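Local coordinates for protein probable phospholipase A2 homolog 2 (Oryza sativa, PDB 2WG9) that probably catalyses the calcium-dependent hydrolysis of the 2-acyl ester of membrane phosphoglycerides, releasing lysophospholipids and free fatty acids, at residues Ala55-Val67 with Cys79-Ser91. Sequence-based numbering, arbitrary orientation.
Sequences ALDACCMVHDHCV and CNENLLSCIDRVS. With CA (calcium ion), chain C; OCA (octanoic acid (caprylic acid)), chain D.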
# COMPACT_ATOMS: atom_id res chain seq x y z
N ALA A 55 11.14 2.47 0.41
CA ALA A 55 10.32 3.54 0.98
C ALA A 55 8.85 3.41 0.61
O ALA A 55 7.96 3.60 1.45
CB ALA A 55 10.85 4.92 0.55
N LEU A 56 8.58 3.09 -0.66
CA LEU A 56 7.21 2.86 -1.11
C LEU A 56 6.58 1.67 -0.38
O LEU A 56 5.44 1.76 0.07
CB LEU A 56 7.13 2.66 -2.63
CG LEU A 56 5.73 2.52 -3.25
CD1 LEU A 56 4.82 3.71 -2.91
CD2 LEU A 56 5.82 2.32 -4.76
N ASP A 57 7.33 0.58 -0.26
CA ASP A 57 6.83 -0.60 0.47
C ASP A 57 6.51 -0.25 1.93
O ASP A 57 5.52 -0.74 2.50
CB ASP A 57 7.86 -1.72 0.38
CG ASP A 57 7.25 -3.08 0.63
OD1 ASP A 57 6.04 -3.25 0.38
OD2 ASP A 57 8.00 -3.99 1.06
N ALA A 58 7.35 0.60 2.53
CA ALA A 58 7.13 1.06 3.90
C ALA A 58 5.84 1.87 4.05
O ALA A 58 5.12 1.70 5.03
CB ALA A 58 8.35 1.86 4.42
N CYS A 59 5.54 2.72 3.06
CA CYS A 59 4.26 3.44 3.03
C CYS A 59 3.09 2.46 3.08
O CYS A 59 2.13 2.65 3.84
CB CYS A 59 4.14 4.32 1.78
SG CYS A 59 5.31 5.68 1.69
N CYS A 60 3.16 1.41 2.27
CA CYS A 60 2.13 0.38 2.24
C CYS A 60 2.03 -0.42 3.53
O CYS A 60 0.92 -0.75 3.98
CB CYS A 60 2.36 -0.57 1.06
SG CYS A 60 2.23 0.25 -0.54
N MET A 61 3.18 -0.73 4.13
CA MET A 61 3.20 -1.42 5.43
C MET A 61 2.38 -0.66 6.47
O MET A 61 1.54 -1.25 7.16
CB MET A 61 4.63 -1.61 5.93
CG MET A 61 4.71 -2.24 7.32
SD MET A 61 6.39 -2.24 7.94
CE MET A 61 6.22 -3.36 9.35
N VAL A 62 2.63 0.64 6.59
CA VAL A 62 1.86 1.48 7.53
C VAL A 62 0.38 1.45 7.19
O VAL A 62 -0.47 1.33 8.08
CB VAL A 62 2.37 2.95 7.55
CG1 VAL A 62 1.41 3.85 8.32
CG2 VAL A 62 3.76 3.03 8.16
N HIS A 63 0.07 1.56 5.90
CA HIS A 63 -1.33 1.59 5.46
C HIS A 63 -2.07 0.30 5.82
O HIS A 63 -3.20 0.36 6.32
CB HIS A 63 -1.43 1.85 3.95
CG HIS A 63 -2.84 1.82 3.44
ND1 HIS A 63 -3.45 0.66 3.01
CD2 HIS A 63 -3.75 2.81 3.28
CE1 HIS A 63 -4.68 0.94 2.61
NE2 HIS A 63 -4.89 2.23 2.77
N ASP A 64 -1.46 -0.84 5.55
CA ASP A 64 -2.09 -2.15 5.79
C ASP A 64 -2.44 -2.33 7.26
O ASP A 64 -3.55 -2.77 7.60
CB ASP A 64 -1.19 -3.28 5.30
CG ASP A 64 -1.09 -3.33 3.79
OD1 ASP A 64 -1.72 -2.48 3.13
OD2 ASP A 64 -0.38 -4.20 3.26
N HIS A 65 -1.52 -1.95 8.14
CA HIS A 65 -1.79 -2.02 9.57
C HIS A 65 -2.83 -0.99 10.01
O HIS A 65 -3.66 -1.29 10.86
CB HIS A 65 -0.49 -1.89 10.36
CG HIS A 65 0.37 -3.10 10.29
ND1 HIS A 65 1.49 -3.17 9.49
CD2 HIS A 65 0.26 -4.31 10.89
CE1 HIS A 65 2.04 -4.37 9.60
NE2 HIS A 65 1.32 -5.07 10.45
N CYS A 66 -2.79 0.21 9.41
CA CYS A 66 -3.77 1.26 9.72
C CYS A 66 -5.19 0.76 9.47
O CYS A 66 -6.08 0.96 10.30
CB CYS A 66 -3.50 2.54 8.92
SG CYS A 66 -4.55 3.98 9.33
N VAL A 67 -5.39 0.11 8.32
CA VAL A 67 -6.68 -0.50 7.98
C VAL A 67 -7.02 -1.62 8.98
O VAL A 67 -8.15 -1.69 9.49
CB VAL A 67 -6.69 -1.03 6.51
CG1 VAL A 67 -7.96 -1.82 6.21
CG2 VAL A 67 -6.55 0.13 5.52
N CYS A 79 -6.06 6.70 7.22
CA CYS A 79 -5.19 5.68 6.61
C CYS A 79 -4.81 6.08 5.19
O CYS A 79 -3.64 6.05 4.82
CB CYS A 79 -5.87 4.31 6.61
SG CYS A 79 -6.26 3.66 8.26
N ASN A 80 -5.81 6.47 4.41
CA ASN A 80 -5.61 6.79 3.00
C ASN A 80 -4.90 8.12 2.75
O ASN A 80 -4.01 8.19 1.90
CB ASN A 80 -6.94 6.68 2.25
CG ASN A 80 -7.41 5.24 2.12
OD1 ASN A 80 -6.61 4.34 1.84
ND2 ASN A 80 -8.70 5.01 2.32
N GLU A 81 -5.27 9.16 3.49
CA GLU A 81 -4.58 10.45 3.41
C GLU A 81 -3.11 10.35 3.82
O GLU A 81 -2.25 10.94 3.18
CB GLU A 81 -5.31 11.53 4.21
CG GLU A 81 -6.68 11.90 3.62
CD GLU A 81 -7.34 13.06 4.33
OE1 GLU A 81 -8.10 13.80 3.67
OE2 GLU A 81 -7.11 13.25 5.55
N ASN A 82 -2.83 9.60 4.88
CA ASN A 82 -1.45 9.35 5.30
C ASN A 82 -0.64 8.63 4.22
O ASN A 82 0.53 8.92 4.02
CB ASN A 82 -1.39 8.55 6.61
CG ASN A 82 -1.83 9.37 7.83
OD1 ASN A 82 -1.97 10.59 7.77
ND2 ASN A 82 -2.03 8.68 8.94
N LEU A 83 -1.28 7.69 3.52
CA LEU A 83 -0.64 6.97 2.42
C LEU A 83 -0.24 7.92 1.28
O LEU A 83 0.89 7.87 0.79
CB LEU A 83 -1.52 5.81 1.90
CG LEU A 83 -0.93 4.91 0.79
CD1 LEU A 83 0.47 4.39 1.14
CD2 LEU A 83 -1.82 3.74 0.46
N LEU A 84 -1.16 8.80 0.89
CA LEU A 84 -0.87 9.81 -0.14
C LEU A 84 0.31 10.70 0.26
O LEU A 84 1.22 10.91 -0.55
CB LEU A 84 -2.11 10.67 -0.43
CG LEU A 84 -3.33 10.00 -1.08
CD1 LEU A 84 -4.46 11.01 -1.28
CD2 LEU A 84 -2.95 9.33 -2.40
N SER A 85 0.31 11.20 1.50
CA SER A 85 1.43 11.97 2.03
C SER A 85 2.74 11.20 1.94
O SER A 85 3.75 11.74 1.49
CB SER A 85 1.16 12.38 3.49
OG SER A 85 -0.01 13.17 3.59
N CYS A 86 2.71 9.94 2.36
CA CYS A 86 3.88 9.07 2.33
C CYS A 86 4.40 8.83 0.90
O CYS A 86 5.59 9.02 0.62
CB CYS A 86 3.56 7.74 3.04
SG CYS A 86 5.01 6.71 3.40
N ILE A 87 3.49 8.43 0.00
CA ILE A 87 3.81 8.23 -1.42
C ILE A 87 4.52 9.43 -2.06
O ILE A 87 5.50 9.26 -2.80
CB ILE A 87 2.53 7.89 -2.25
CG1 ILE A 87 2.06 6.46 -1.97
CG2 ILE A 87 2.79 8.06 -3.75
CD1 ILE A 87 0.64 6.17 -2.52
N ASP A 88 4.01 10.63 -1.78
CA ASP A 88 4.56 11.86 -2.34
C ASP A 88 6.01 12.13 -1.89
O ASP A 88 6.73 12.91 -2.51
CB ASP A 88 3.65 13.05 -2.01
CG ASP A 88 2.31 13.01 -2.77
OD1 ASP A 88 2.19 12.25 -3.76
OD2 ASP A 88 1.39 13.77 -2.40
N ARG A 89 6.45 11.45 -0.83
CA ARG A 89 7.76 11.72 -0.24
C ARG A 89 8.72 10.53 -0.32
O ARG A 89 9.71 10.46 0.40
CB ARG A 89 7.60 12.20 1.21
CG ARG A 89 7.00 13.59 1.30
CD ARG A 89 6.16 13.78 2.54
NE ARG A 89 5.59 15.13 2.57
CZ ARG A 89 4.44 15.47 1.99
NH1 ARG A 89 3.71 14.57 1.34
NH2 ARG A 89 4.01 16.72 2.07
N VAL A 90 8.41 9.61 -1.23
CA VAL A 90 9.19 8.39 -1.41
C VAL A 90 10.49 8.68 -2.16
O VAL A 90 10.49 9.36 -3.19
CB VAL A 90 8.32 7.33 -2.15
CG1 VAL A 90 9.16 6.35 -2.93
CG2 VAL A 90 7.42 6.61 -1.15
N SER A 91 11.61 8.19 -1.63
CA SER A 91 12.92 8.36 -2.25
C SER A 91 13.93 7.27 -1.86
O SER A 91 13.63 6.38 -1.05
CB SER A 91 13.49 9.75 -1.93
OG SER A 91 13.67 9.91 -0.54
CA CA C . -1.17 -4.43 0.95
C1 OCA D . -1.26 -0.97 0.27
C2 OCA D . -1.39 0.04 -0.87
C3 OCA D . -2.84 0.43 -1.11
C4 OCA D . -3.64 -0.67 -1.81
C5 OCA D . -3.12 -0.98 -3.22
C6 OCA D . -3.76 -0.07 -4.27
C7 OCA D . -3.86 -0.77 -5.62
C8 OCA D . -2.88 -0.15 -6.62
O1 OCA D . -1.25 -2.18 -0.03
O2 OCA D . -1.17 -0.51 1.43
O HOH W 1 13.72 3.56 -0.85
O HOH W 2 -3.33 -5.20 1.67
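His63 reaches across to Asn80 edge-on: NE2 donates to OD1 at 2.9 Å, with the oxygen close to the imidazole plane and the amide turned 30° from the ring. Its CG stands anti to the backbone N (chi1 177°), which carries the ring over to helix 77-88. There Leu83 lays CD2 on one ring face, a CH-pi contact 3.9 Å from the centroid, while its other methyl, CD1, rests 3.7 Å from Cys59 CB. This is the disulfide-linked antiparallel helix pair of the secreted phospholipase A2 fold; segments 55-67 and 79-88 run at 170°, stapled by Cys59-Cys86 and Cys66-Cys79. His63 is the predicted active-site residue; its ND1 faces O2 of the octanoic acid at 3.0 Å, and the next residue, Asp64, binds calcium through OD2 at 2.5 Å, joined by O1 of the octanoic acid, a water and the backbone oxygens of Tyr39, Gly41 and Tyr44. A phenylalanine at His63 would probably leave Asn80 OD1 without its donor and the ligand O2 without its nitrogen neighbour. Further along, Val90 CG2 packs 3.7 Å from Cys59 SG, and Leu56 CD1 meets Ile87 CG1. Beyond Val90, a water bridges Ala55 N and Ser91 O.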